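4-aminobutyrate transaminase (Acinetobacter baumannii, PDB 6WOP) probably catalyses transfer of the amino group of 4-aminobutyrate to 2-oxoglutarate, using pyridoxal 5'-phosphate as cofactor, as a class-III aminotransferase. Local coordinates at residues A[244-249]-A[311-316]; A[323-328]-A[353-358]; A[275-280]-A[303-308]; A[49-54]-A[390-395]; A[206-211]-A[239-244]. One frame throughout, in Å; residues are numbered along the deposited sequence.

Interaction 1: A[244-249]-A[311-316]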
# COMPACT_ATOMS: atom_id res chain seq x y z
N SER A 244 -29.51 6.80 1.13
CA SER A 244 -30.78 6.07 1.32
C SER A 244 -31.53 6.44 2.60
O SER A 244 -32.66 5.98 2.77
CB SER A 244 -30.50 4.56 1.38
OG SER A 244 -29.52 4.30 2.37
N GLY A 245 -30.87 7.12 3.55
CA GLY A 245 -31.38 7.32 4.90
C GLY A 245 -32.39 8.45 5.00
O GLY A 245 -32.69 9.14 4.02
N PHE A 246 -32.95 8.58 6.21
CA PHE A 246 -33.89 9.66 6.56
C PHE A 246 -35.05 9.76 5.58
O PHE A 246 -35.34 10.81 4.99
CB PHE A 246 -33.10 10.97 6.72
CG PHE A 246 -32.23 10.84 7.87
CD1 PHE A 246 -32.77 11.00 9.11
CD2 PHE A 246 -30.98 10.28 7.73
CE1 PHE A 246 -32.07 10.74 10.24
CE2 PHE A 246 -30.24 9.98 8.86
CZ PHE A 246 -30.79 10.25 10.12
N ALA A 247 -35.76 8.62 5.49
CA ALA A 247 -37.14 8.43 4.99
C ALA A 247 -37.20 8.30 3.47
O ALA A 247 -38.29 8.06 2.93
CB ALA A 247 -38.07 9.56 5.44
N ARG A 248 -36.07 8.37 2.77
CA ARG A 248 -36.09 8.31 1.30
C ARG A 248 -36.82 7.07 0.77
O ARG A 248 -37.54 7.14 -0.22
CB ARG A 248 -34.65 8.32 0.76
CG ARG A 248 -34.51 8.62 -0.71
CD ARG A 248 -34.74 10.13 -0.96
NE ARG A 248 -35.62 10.32 -2.08
CZ ARG A 248 -36.18 11.48 -2.37
NH1 ARG A 248 -35.93 12.57 -1.60
NH2 ARG A 248 -37.03 11.56 -3.40
N THR A 249 -36.64 5.93 1.43
CA THR A 249 -37.13 4.67 0.89
C THR A 249 -38.45 4.28 1.51
O THR A 249 -38.92 3.17 1.30
CB THR A 249 -36.13 3.53 1.13
OG1 THR A 249 -36.03 3.28 2.55
CG2 THR A 249 -34.79 3.91 0.53
N ALA A 311 -34.59 18.69 14.13
CA ALA A 311 -35.85 19.12 13.55
C ALA A 311 -36.18 18.28 12.33
O ALA A 311 -37.37 18.11 11.99
CB ALA A 311 -35.81 20.60 13.17
N VAL A 312 -35.16 17.73 11.66
CA VAL A 312 -35.44 16.80 10.55
C VAL A 312 -36.19 15.56 11.05
O VAL A 312 -37.19 15.11 10.47
CB VAL A 312 -34.13 16.39 9.86
CG1 VAL A 312 -34.37 15.12 8.98
CG2 VAL A 312 -33.55 17.54 9.04
N ILE A 313 -35.68 14.96 12.13
CA ILE A 313 -36.36 13.81 12.67
C ILE A 313 -37.76 14.19 13.10
O ILE A 313 -38.71 13.43 12.89
CB ILE A 313 -35.55 13.23 13.84
CG1 ILE A 313 -34.20 12.76 13.29
CG2 ILE A 313 -36.35 12.13 14.63
CD1 ILE A 313 -33.28 12.31 14.38
N ASP A 314 -37.90 15.33 13.78
CA ASP A 314 -39.23 15.79 14.18
C ASP A 314 -40.15 15.85 12.97
O ASP A 314 -41.31 15.42 13.01
CB ASP A 314 -39.12 17.21 14.76
CG ASP A 314 -38.58 17.24 16.17
OD1 ASP A 314 -38.42 16.16 16.76
OD2 ASP A 314 -38.36 18.38 16.70
N ALA A 315 -39.64 16.43 11.88
CA ALA A 315 -40.52 16.68 10.74
C ALA A 315 -40.88 15.36 10.08
O ALA A 315 -42.05 15.14 9.71
CB ALA A 315 -39.84 17.60 9.71
N ILE A 316 -39.91 14.46 9.92
CA ILE A 316 -40.19 13.17 9.30
C ILE A 316 -41.32 12.46 10.03
O ILE A 316 -42.24 11.89 9.41
CB ILE A 316 -38.91 12.30 9.26
CG1 ILE A 316 -37.93 12.86 8.19
CG2 ILE A 316 -39.24 10.80 9.05
CD1 ILE A 316 -36.50 12.21 8.35

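Interaction 2: A[323-328]-A[353-358]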
# COMPACT_ATOMS: atom_id res chain seq x y z
N ASP A 323 -44.47 7.77 4.97
CA ASP A 323 -45.67 7.50 4.19
C ASP A 323 -45.73 8.33 2.91
O ASP A 323 -46.12 7.82 1.85
CB ASP A 323 -46.93 7.78 5.02
CG ASP A 323 -47.19 6.74 6.09
OD1 ASP A 323 -46.73 5.59 6.00
OD2 ASP A 323 -47.87 7.13 7.05
N ARG A 324 -45.38 9.62 2.99
CA ARG A 324 -45.35 10.45 1.78
C ARG A 324 -44.37 9.90 0.76
O ARG A 324 -44.65 9.94 -0.46
CB ARG A 324 -45.02 11.90 2.11
CG ARG A 324 -46.23 12.64 2.64
CD ARG A 324 -46.37 14.06 2.13
NE ARG A 324 -47.04 14.14 0.83
CZ ARG A 324 -46.60 14.89 -0.19
NH1 ARG A 324 -45.45 15.64 -0.06
NH2 ARG A 324 -47.29 14.84 -1.36
N ALA A 325 -43.21 9.40 1.22
CA ALA A 325 -42.24 8.79 0.30
C ALA A 325 -42.87 7.64 -0.47
O ALA A 325 -42.67 7.49 -1.69
CB ALA A 325 -41.01 8.30 1.06
N ASN A 326 -43.63 6.79 0.23
CA ASN A 326 -44.26 5.68 -0.48
C ASN A 326 -45.32 6.17 -1.46
O ASN A 326 -45.41 5.65 -2.59
CB ASN A 326 -44.84 4.69 0.52
CG ASN A 326 -43.75 3.91 1.23
OD1 ASN A 326 -42.72 3.64 0.63
ND2 ASN A 326 -43.96 3.58 2.50
N GLU A 327 -46.13 7.14 -1.05
CA GLU A 327 -47.19 7.68 -1.91
C GLU A 327 -46.64 8.40 -3.13
O GLU A 327 -47.13 8.19 -4.25
CB GLU A 327 -48.10 8.66 -1.13
CG GLU A 327 -48.90 8.01 -0.07
CD GLU A 327 -49.38 8.96 1.04
OE1 GLU A 327 -49.27 10.23 0.93
OE2 GLU A 327 -49.86 8.38 2.04
N LEU A 328 -45.69 9.31 -2.93
CA LEU A 328 -45.09 9.97 -4.08
C LEU A 328 -44.36 8.95 -4.98
O LEU A 328 -44.44 9.02 -6.21
CB LEU A 328 -44.12 11.06 -3.60
CG LEU A 328 -44.66 12.32 -2.90
CD1 LEU A 328 -43.52 13.00 -2.18
CD2 LEU A 328 -45.25 13.28 -3.88
N LEU A 353 -37.45 1.98 -4.49
CA LEU A 353 -37.81 1.63 -3.12
C LEU A 353 -38.30 2.91 -2.46
O LEU A 353 -37.52 3.85 -2.34
CB LEU A 353 -36.63 1.03 -2.37
CG LEU A 353 -37.05 0.50 -1.00
CD1 LEU A 353 -38.00 -0.64 -1.13
CD2 LEU A 353 -35.79 0.10 -0.21
N GLY A 354 -39.60 2.98 -2.13
CA GLY A 354 -40.10 4.23 -1.54
C GLY A 354 -40.01 5.33 -2.58
O GLY A 354 -40.51 5.20 -3.70
N SER A 355 -39.35 6.43 -2.20
CA SER A 355 -39.12 7.47 -3.19
C SER A 355 -37.64 7.58 -3.54
O SER A 355 -37.21 8.60 -4.07
CB SER A 355 -39.67 8.83 -2.72
OG SER A 355 -41.08 8.94 -3.01
N MET A 356 -36.93 6.45 -3.44
CA MET A 356 -35.67 6.26 -4.13
C MET A 356 -36.03 5.55 -5.44
O MET A 356 -36.08 4.31 -5.49
CB MET A 356 -34.68 5.46 -3.29
CG MET A 356 -33.34 6.08 -3.27
SD MET A 356 -32.26 5.34 -2.10
CE MET A 356 -30.74 5.87 -2.83
N VAL A 357 -36.34 6.35 -6.48
CA VAL A 357 -36.87 5.89 -7.76
C VAL A 357 -35.97 6.36 -8.89
O VAL A 357 -35.51 7.52 -8.88
CB VAL A 357 -38.31 6.40 -8.03
CG1 VAL A 357 -38.87 5.83 -9.39
CG2 VAL A 357 -39.22 6.07 -6.89
N ALA A 358 -35.78 5.50 -9.89
CA ALA A 358 -34.98 5.84 -11.06
C ALA A 358 -35.57 5.19 -12.30
O ALA A 358 -36.15 4.10 -12.22
CB ALA A 358 -33.53 5.37 -10.90

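Interaction 3: A[275-280]-A[303-308]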
# COMPACT_ATOMS: atom_id res chain seq x y z
N PHE A 275 -27.65 21.15 6.17
CA PHE A 275 -26.50 21.67 6.92
C PHE A 275 -25.47 20.56 7.12
O PHE A 275 -25.86 19.40 7.31
CB PHE A 275 -26.93 22.19 8.29
CG PHE A 275 -27.87 23.38 8.21
CD1 PHE A 275 -29.23 23.21 8.07
CD2 PHE A 275 -27.35 24.67 8.26
CE1 PHE A 275 -30.11 24.32 7.92
CE2 PHE A 275 -28.23 25.81 8.13
CZ PHE A 275 -29.60 25.61 7.97
N PRO A 276 -24.17 20.87 7.18
CA PRO A 276 -23.15 19.78 7.14
C PRO A 276 -23.10 19.02 8.46
O PRO A 276 -22.70 19.57 9.50
CB PRO A 276 -21.84 20.51 6.85
CG PRO A 276 -22.26 21.74 6.07
CD PRO A 276 -23.58 22.16 6.76
N ILE A 277 -23.44 17.73 8.37
CA ILE A 277 -23.25 16.79 9.47
C ILE A 277 -23.36 15.39 8.90
O ILE A 277 -24.05 15.17 7.90
CB ILE A 277 -24.33 17.02 10.57
CG1 ILE A 277 -24.16 16.06 11.76
CG2 ILE A 277 -25.76 16.87 9.99
CD1 ILE A 277 -24.97 16.47 13.08
N SER A 278 -22.77 14.41 9.60
CA SER A 278 -22.80 12.98 9.25
C SER A 278 -22.81 12.20 10.54
O SER A 278 -22.72 12.78 11.63
CB SER A 278 -21.59 12.56 8.41
OG SER A 278 -20.41 12.61 9.21
N GLY A 279 -22.98 10.86 10.45
CA GLY A 279 -22.82 10.08 11.67
C GLY A 279 -22.64 8.60 11.38
O GLY A 279 -22.86 8.14 10.27
N VAL A 280 -22.30 7.87 12.43
CA VAL A 280 -22.14 6.42 12.40
C VAL A 280 -22.89 5.94 13.60
O VAL A 280 -22.67 6.47 14.70
CB VAL A 280 -20.68 5.95 12.51
CG1 VAL A 280 -20.62 4.44 12.54
CG2 VAL A 280 -19.86 6.46 11.32
N PRO A 303 -22.93 22.23 16.13
CA PRO A 303 -24.15 22.61 16.88
C PRO A 303 -25.31 23.04 15.99
O PRO A 303 -26.47 22.72 16.30
CB PRO A 303 -23.65 23.81 17.73
CG PRO A 303 -22.18 23.52 17.95
CD PRO A 303 -21.70 22.88 16.62
N ILE A 304 -24.99 23.83 14.95
CA ILE A 304 -25.98 24.28 13.95
C ILE A 304 -26.65 23.08 13.28
O ILE A 304 -27.88 22.99 13.21
CB ILE A 304 -25.25 25.16 12.90
CG1 ILE A 304 -24.65 26.39 13.56
CG2 ILE A 304 -26.11 25.54 11.65
CD1 ILE A 304 -25.69 27.27 14.13
N ALA A 305 -25.84 22.15 12.77
CA ALA A 305 -26.36 21.00 12.05
C ALA A 305 -27.04 20.02 12.98
O ALA A 305 -27.95 19.30 12.55
CB ALA A 305 -25.24 20.28 11.28
N VAL A 306 -26.59 19.93 14.23
CA VAL A 306 -27.24 19.07 15.20
C VAL A 306 -28.66 19.61 15.48
O VAL A 306 -29.64 18.87 15.54
CB VAL A 306 -26.39 19.00 16.47
CG1 VAL A 306 -27.23 18.48 17.64
CG2 VAL A 306 -25.13 18.07 16.22
N ALA A 307 -28.78 20.92 15.58
CA ALA A 307 -30.12 21.47 15.80
C ALA A 307 -31.02 21.17 14.63
O ALA A 307 -32.22 20.87 14.79
CB ALA A 307 -30.05 23.00 16.04
N ALA A 308 -30.46 21.27 13.43
CA ALA A 308 -31.22 21.03 12.21
C ALA A 308 -31.65 19.58 12.15
O ALA A 308 -32.80 19.29 11.82
CB ALA A 308 -30.38 21.38 10.96

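Interaction 4: A[49-54]-A[390-395]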
# COMPACT_ATOMS: atom_id res chain seq x y z
N GLY A 49 -33.04 17.78 -4.92
CA GLY A 49 -32.88 17.79 -3.48
C GLY A 49 -31.44 18.01 -3.07
O GLY A 49 -31.02 17.47 -2.04
N GLY A 50 -30.67 18.76 -3.85
CA GLY A 50 -29.24 18.91 -3.53
C GLY A 50 -28.51 17.58 -3.50
O GLY A 50 -27.50 17.46 -2.80
N ILE A 51 -29.00 16.59 -4.26
CA ILE A 51 -28.53 15.20 -4.31
C ILE A 51 -28.87 14.53 -2.99
O ILE A 51 -27.95 14.14 -2.23
CB ILE A 51 -27.01 15.01 -4.55
CG1 ILE A 51 -26.41 15.97 -5.60
CG2 ILE A 51 -26.78 13.58 -5.00
CD1 ILE A 51 -24.82 15.81 -5.65
N ALA A 52 -30.18 14.42 -2.71
CA ALA A 52 -30.73 13.60 -1.61
C ALA A 52 -30.45 14.21 -0.25
O ALA A 52 -30.60 13.53 0.77
CB ALA A 52 -30.17 12.16 -1.70
N VAL A 53 -30.11 15.49 -0.20
CA VAL A 53 -29.83 16.20 1.06
C VAL A 53 -31.08 16.87 1.63
O VAL A 53 -31.11 17.19 2.84
CB VAL A 53 -28.71 17.25 0.84
CG1 VAL A 53 -28.44 18.05 2.11
CG2 VAL A 53 -27.40 16.53 0.39
N LEU A 54 -32.12 17.04 0.83
CA LEU A 54 -33.26 17.87 1.24
C LEU A 54 -34.54 17.05 1.24
O LEU A 54 -35.58 17.49 0.70
CB LEU A 54 -33.38 19.11 0.32
CG LEU A 54 -32.03 19.85 0.43
CD1 LEU A 54 -31.87 20.73 -0.77
CD2 LEU A 54 -32.03 20.63 1.77
N VAL A 390 -29.25 6.78 -16.59
CA VAL A 390 -30.28 6.63 -15.56
C VAL A 390 -30.67 8.00 -15.06
O VAL A 390 -29.80 8.79 -14.68
CB VAL A 390 -29.77 5.76 -14.41
CG1 VAL A 390 -30.95 5.55 -13.45
CG2 VAL A 390 -29.19 4.37 -14.99
N ILE A 391 -31.96 8.29 -15.03
CA ILE A 391 -32.46 9.50 -14.35
C ILE A 391 -32.94 9.08 -12.98
O ILE A 391 -33.78 8.18 -12.87
CB ILE A 391 -33.60 10.15 -15.15
CG1 ILE A 391 -33.12 10.58 -16.52
CG2 ILE A 391 -34.29 11.31 -14.33
CD1 ILE A 391 -34.26 10.85 -17.47
N ARG A 392 -32.43 9.72 -11.94
CA ARG A 392 -32.82 9.34 -10.58
C ARG A 392 -33.63 10.47 -10.01
O ARG A 392 -33.44 11.63 -10.39
CB ARG A 392 -31.59 9.07 -9.70
CG ARG A 392 -30.65 10.29 -9.66
CD ARG A 392 -29.52 10.03 -8.68
NE ARG A 392 -28.32 10.80 -9.00
CZ ARG A 392 -27.28 10.94 -8.19
NH1 ARG A 392 -27.29 10.39 -6.99
NH2 ARG A 392 -26.22 11.65 -8.58
N PHE A 393 -34.58 10.15 -9.12
CA PHE A 393 -35.52 11.16 -8.60
C PHE A 393 -35.31 11.34 -7.11
O PHE A 393 -35.46 10.38 -6.33
CB PHE A 393 -36.96 10.74 -8.92
CG PHE A 393 -37.20 10.63 -10.38
CD1 PHE A 393 -37.56 11.77 -11.10
CD2 PHE A 393 -37.00 9.42 -11.04
CE1 PHE A 393 -37.73 11.71 -12.49
CE2 PHE A 393 -37.15 9.35 -12.43
CZ PHE A 393 -37.52 10.52 -13.15
N LEU A 394 -34.96 12.57 -6.70
CA LEU A 394 -34.63 12.92 -5.33
C LEU A 394 -35.36 14.17 -4.85
O LEU A 394 -34.81 14.98 -4.06
CB LEU A 394 -33.13 13.14 -5.22
CG LEU A 394 -32.41 11.80 -5.35
CD1 LEU A 394 -30.85 12.05 -5.58
CD2 LEU A 394 -32.68 10.99 -4.09
N TYR A 395 -36.61 14.37 -5.35
CA TYR A 395 -37.45 15.50 -4.93
C TYR A 395 -37.59 15.51 -3.43
O TYR A 395 -37.63 14.43 -2.83
CB TYR A 395 -38.82 15.35 -5.56
CG TYR A 395 -39.35 13.90 -5.45
CD1 TYR A 395 -40.05 13.46 -4.33
CD2 TYR A 395 -39.16 12.99 -6.48
CE1 TYR A 395 -40.53 12.10 -4.25
CE2 TYR A 395 -39.61 11.69 -6.43
CZ TYR A 395 -40.31 11.26 -5.33
OH TYR A 395 -40.74 9.97 -5.33
O HOH W 1 -33.74 15.18 -1.34

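Interaction 5: A[206-211]-A[239-244]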
# COMPACT_ATOMS: atom_id res chain seq x y z
N LEU A 206 -21.70 -1.93 1.91
CA LEU A 206 -22.56 -1.80 0.74
C LEU A 206 -23.68 -0.81 1.01
O LEU A 206 -24.19 -0.70 2.13
CB LEU A 206 -23.15 -3.13 0.30
CG LEU A 206 -24.40 -3.56 1.04
CD1 LEU A 206 -25.00 -4.73 0.27
CD2 LEU A 206 -24.04 -3.97 2.41
N GLU A 207 -24.12 -0.18 -0.05
CA GLU A 207 -25.34 0.63 -0.00
C GLU A 207 -26.54 -0.29 -0.15
O GLU A 207 -26.62 -1.01 -1.15
CB GLU A 207 -25.31 1.64 -1.15
CG GLU A 207 -24.21 2.69 -1.06
CD GLU A 207 -23.90 3.27 -2.42
OE1 GLU A 207 -22.98 2.70 -3.11
OE2 GLU A 207 -24.59 4.26 -2.79
N PRO A 208 -27.49 -0.31 0.81
CA PRO A 208 -28.73 -1.08 0.59
C PRO A 208 -29.46 -0.65 -0.68
O PRO A 208 -30.17 -1.46 -1.27
CB PRO A 208 -29.61 -0.80 1.82
CG PRO A 208 -28.77 -0.09 2.82
CD PRO A 208 -27.49 0.44 2.10
N VAL A 209 -29.32 0.60 -1.12
CA VAL A 209 -29.78 1.02 -2.44
C VAL A 209 -28.62 1.80 -3.06
O VAL A 209 -28.33 2.92 -2.63
CB VAL A 209 -31.04 1.93 -2.38
CG1 VAL A 209 -31.51 2.16 -3.78
CG2 VAL A 209 -32.22 1.29 -1.54
N GLN A 210 -27.93 1.25 -4.06
CA GLN A 210 -26.77 2.01 -4.57
C GLN A 210 -27.27 3.33 -5.14
O GLN A 210 -28.28 3.36 -5.83
CB GLN A 210 -26.03 1.27 -5.68
CG GLN A 210 -25.35 0.04 -5.19
CD GLN A 210 -24.44 -0.53 -6.26
OE1 GLN A 210 -24.87 -0.74 -7.45
NE2 GLN A 210 -23.21 -0.82 -5.86
N GLY A 211 -26.55 4.40 -4.84
CA GLY A 211 -27.01 5.76 -5.14
C GLY A 211 -26.51 6.22 -6.51
O GLY A 211 -27.18 6.06 -7.53
N ALA A 239 -23.75 -0.97 6.49
CA ALA A 239 -24.74 -0.43 5.56
C ALA A 239 -24.45 1.04 5.35
O ALA A 239 -24.50 1.80 6.31
CB ALA A 239 -26.16 -0.59 6.13
N ASP A 240 -24.14 1.46 4.13
CA ASP A 240 -23.89 2.89 3.86
C ASP A 240 -25.22 3.51 3.44
O ASP A 240 -25.69 3.32 2.32
CB ASP A 240 -22.83 3.05 2.78
CG ASP A 240 -22.55 4.53 2.44
OD1 ASP A 240 -23.10 5.46 3.09
OD2 ASP A 240 -21.77 4.76 1.52
N GLU A 241 -25.86 4.23 4.37
CA GLU A 241 -27.11 4.92 4.13
C GLU A 241 -26.94 6.44 4.01
O GLU A 241 -27.86 7.21 4.31
CB GLU A 241 -28.08 4.59 5.25
CG GLU A 241 -28.42 3.12 5.27
CD GLU A 241 -29.87 2.85 5.26
OE1 GLU A 241 -30.66 3.62 4.65
OE2 GLU A 241 -30.24 1.81 5.87
N VAL A 242 -25.76 6.89 3.54
CA VAL A 242 -25.59 8.33 3.34
C VAL A 242 -26.66 8.88 2.40
O VAL A 242 -27.27 9.92 2.68
CB VAL A 242 -24.17 8.61 2.83
CG1 VAL A 242 -24.14 10.00 2.25
CG2 VAL A 242 -23.20 8.44 3.97
N GLN A 243 -26.97 8.16 1.31
CA GLN A 243 -28.01 8.60 0.35
C GLN A 243 -29.39 8.01 0.61
O GLN A 243 -30.40 8.69 0.36
CB GLN A 243 -27.56 8.29 -1.09
CG GLN A 243 -28.37 9.07 -2.16
CD GLN A 243 -27.68 9.24 -3.51
OE1 GLN A 243 -28.36 9.34 -4.54
NE2 GLN A 243 -26.33 9.29 -3.51
N SER A 244 -29.51 6.80 1.13
CA SER A 244 -30.78 6.07 1.32
C SER A 244 -31.53 6.44 2.60
O SER A 244 -32.66 5.98 2.77
CB SER A 244 -30.50 4.56 1.38
OG SER A 244 -29.52 4.30 2.37

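Interaction 1: A[244-249]-A[311-316]
A buried contact of apolar side chains joins Phe-246 and Ala-247, at the apex of a connection in the cofactor-binding domain, to one flank of helix 303-318, where Val-312, Ile-313 and Ile-316 face them. The connection follows strand 236-240 and doubles back in a type I' turn from Gly-245 to Arg-248. Phe-246 and Ala-247 are the two central residues of that turn; both have positive phi, as it requires, and the methyl of Ala-247 points at the helix. On the helix side Ile-316 carries most of the contact by splitting its two branches between them. Its CG2, anti to the backbone N, lies 4.0 Å from Ala-247 CB, while the other branch, extended beyond CG1 (chi2 167°), carries CD1 to Phe-246. That methyl lies at the rim of the phenyl group, in the ring plane, 4.0 Å from Phe-246 CD1 and 3.8 Å from Phe-246 O. A turn earlier on the helix, Ile-313 CG1 also comes to the ring edge, 4.2 Å from Phe-246 CE1, and Val-312 CG1 approaches obliquely and more distantly. Phe-246 O, which the Ile-316 methyl also touches, accepts a hydrogen bond from Asn-55. Helix 85-97 closes the site with Ile-94 against Phe-246 and Leu-90 against Ile-313, while Val-63 of helix 61-71 covers Val-312, and Arg-248 runs on toward strand 356-361.

Interaction 2: A[323-328]-A[353-358]
Gly-354 opens the contact with Ala-325 and Asn-326 on helix 321-342. It is the first central residue of a type II' turn, from Leu-353 to Met-356, that joins two antiparallel strands as a hairpin. Its positive phi (66°) suits glycine in that position. Asn-326 OD1 stands 3.5 Å from Gly-354 CA. Ser-355 follows, and is the polar centre of the contact. With its hydroxyl beside the backbone N, anti to the carbonyl carbon (chi1 -84°), OG donates a short hydrogen bond of 2.5 Å to Ala-325 O. It meets that carbonyl in plane, on a lone pair, at a C=O...O angle of 123°. Methyl and methylene meet next to the bond, Ala-325 CB lying 4.0 Å from Ser-355 CB, while Leu-328 CB comes within 3.8 Å of Ser-355 OG. The hydroxyl has a second partner in Tyr-395 OH, which ties the helix, the hairpin turn and the residues that follow strand 390-393 together. Beyond the turn, Met-356 begins strand 356-361 and Val-357 pairs with Phe-393 of the adjacent strand 390-393, its side chain packing against Leu-332, Val-333 and Leu-336 farther along helix 321-342.

Interaction 3: A[275-280]-A[303-308]
Phe-275 lies against helix 303-318 from its first side-chain carbon onward. CB rests on the methyl of Ala-305, 3.9 Å from its CB. Beyond it the ring spans the helix surface, with CG set beside the backbone N (chi1 -65°): CD1 comes to 3.6 Å from Ala-308 CB, CD2 to 3.7 Å from Ile-304 CG2, and CE2 remains near that same methyl. The ring thus bridges residues one helical turn apart. Ala-305 is the centre of the interface, since its small methyl also receives the next part of the chain. Pro-276 O stands 3.2 Å from Ala-305 CB, and Ile-277 CB presses on Ala-305 CB at 3.5 Å, tighter than ordinary van der Waals contact. Ile-277 then stretches out, CG1 anti to the backbone N, until CD1 reaches Val-306 CG2, also at 3.5 Å. The connection leading into strand 278-283 is thereby fitted to the start of the helix, beside the interface with a second subunit: Phe-275 of that subunit packs on Ile-304, and its Tyr-299 hydrogen-bonds Ile-277 O. With no hydrogen bond between 275-280 and 303-308, the fit of these two segments rests on van der Waals packing, the small Ala-305 letting the backbones approach and the larger side chains filling the flanks.

Interaction 4: A[49-54]-A[390-395]
Leu-394 packs against Ala-52 at the tight end of this contact, and a bridging water marks its looser end. Residues 49-52 form a weakly bonded helical turn with positive phi throughout, hence left-handed, closed by the bond from Val-53 N to Gly-49 O. On the tight side, the fork of Leu-394 straddles the alanine methyl, with CD2 3.7 Å and CD1 3.9 Å from Ala-52 CB. Next to it, Ile-51 CG2 reaches Arg-392 NH1 at 3.8 Å, an oblique approach to the guanidinium that involves no polar bond. The arginine comes to this place as an extended chain from CG to NE, leaving strand 390-393 with CG between the backbone N and carbonyl carbon (chi1 56°).

At the other end the groups only approach one another. Gly-49 N lies 3.4 Å from Leu-394 O with an angle too poor for a hydrogen bond, and Gly-49 CA makes a CH...O contact with the same oxygen at 3.5 Å. A water donates to Leu-394 O at 2.9 Å and accepts from Leu-54 N at 3.3 Å. His-76 of the second subunit hydrogen-bonds Gly-50 O, and Val-81 of that subunit packs on Ile-51.

The polar end of Arg-392 is engaged elsewhere, in a salt bridge with Glu-212. This pairing is consistent with the glutamate-arginine switch of 4-aminobutyrate aminotransferases, where the arginine is released to bind the alpha-carboxylate of glutamate or 2-oxoglutarate. The methyl of Ile-51 offers no acceptor, which leaves the N-H groups to Glu-212 and, weakly, to Gln-243 and Thr-383 O.

Interaction 5: A[206-211]-A[239-244]
Two first torsions set Glu-207 beside Asp-240: in the glutamate CG lies anti to the carbonyl carbon, and in the aspartate it lies anti to the backbone N (chi1 179°). The side chains then run alongside one another in the same direction, Glu-207 CG 4.1 Å from Asp-240 CB and their carboxylate planes 39° apart. Their carboxylate oxygens stay apart, OE2 of Glu-207 to OD2 of Asp-240 being 5.2 Å, and each acid has its own donors. Glu-207 OE2 takes Gly-211 N at 2.8 Å from above its plane, and OE1 takes Phe-139 N; Asp-240 is held by Thr-266 and His-140, while Val-242 N on OD1 completes an Asx turn.

The backbones meet as neighbouring parallel strands, 201-206 and 236-240, in the central seven-stranded sheet of the fold-type-I aminotransferase. Asp-240 N bonds Leu-206 O at 2.9 Å, nearly straight (169°) but above the carbonyl plane. Asp-240 begins the Asp-Glu-Val-Gln run of class-III enzymes, and in relatives this aspartate meets the pyridine nitrogen of the cofactor.

Around Pro-208 the chains separate before coming together again at Gly-211 and Gln-243. Pro-208 CD lies 3.4 Å from Asp-240 O, and its CG 3.9 Å from Glu-241 OE2, the two side chains crossing at about a right angle. Glu-241 OE1 accepts from Ser-244 OG at 2.6 Å. Farther on, the extended Gln-243 lays its amide against Gly-211 CA, with NE2 hydrogen-bonded to Glu-212.

Interactions 1, 3, 4 and 5 are buried, interaction 5 most centrally, while interaction 2 is partly exposed through Asn-326 and Gly-354. Interactions 1 and 3 share helix 303-318 and rest on apolar packing without cross-segment hydrogen bonds; interaction 2 turns on one hydroxyl, interaction 4 mixes apolar packing with a water bridge, and interaction 5 has a backbone bond between parallel strands, with carboxylates bonded within and around the segments. Interactions 2 and 4 reach the sheet holding strands 356-361 and 390-393, interactions 3 and 5 the central sheet. Arg-248 of interaction 1 joins interactions 2 and 4 through Ser-355 and Tyr-395; Gln-243 reaches Arg-392 by a weak hydrogen bond. Interactions 3 and 4 also touch the second subunit.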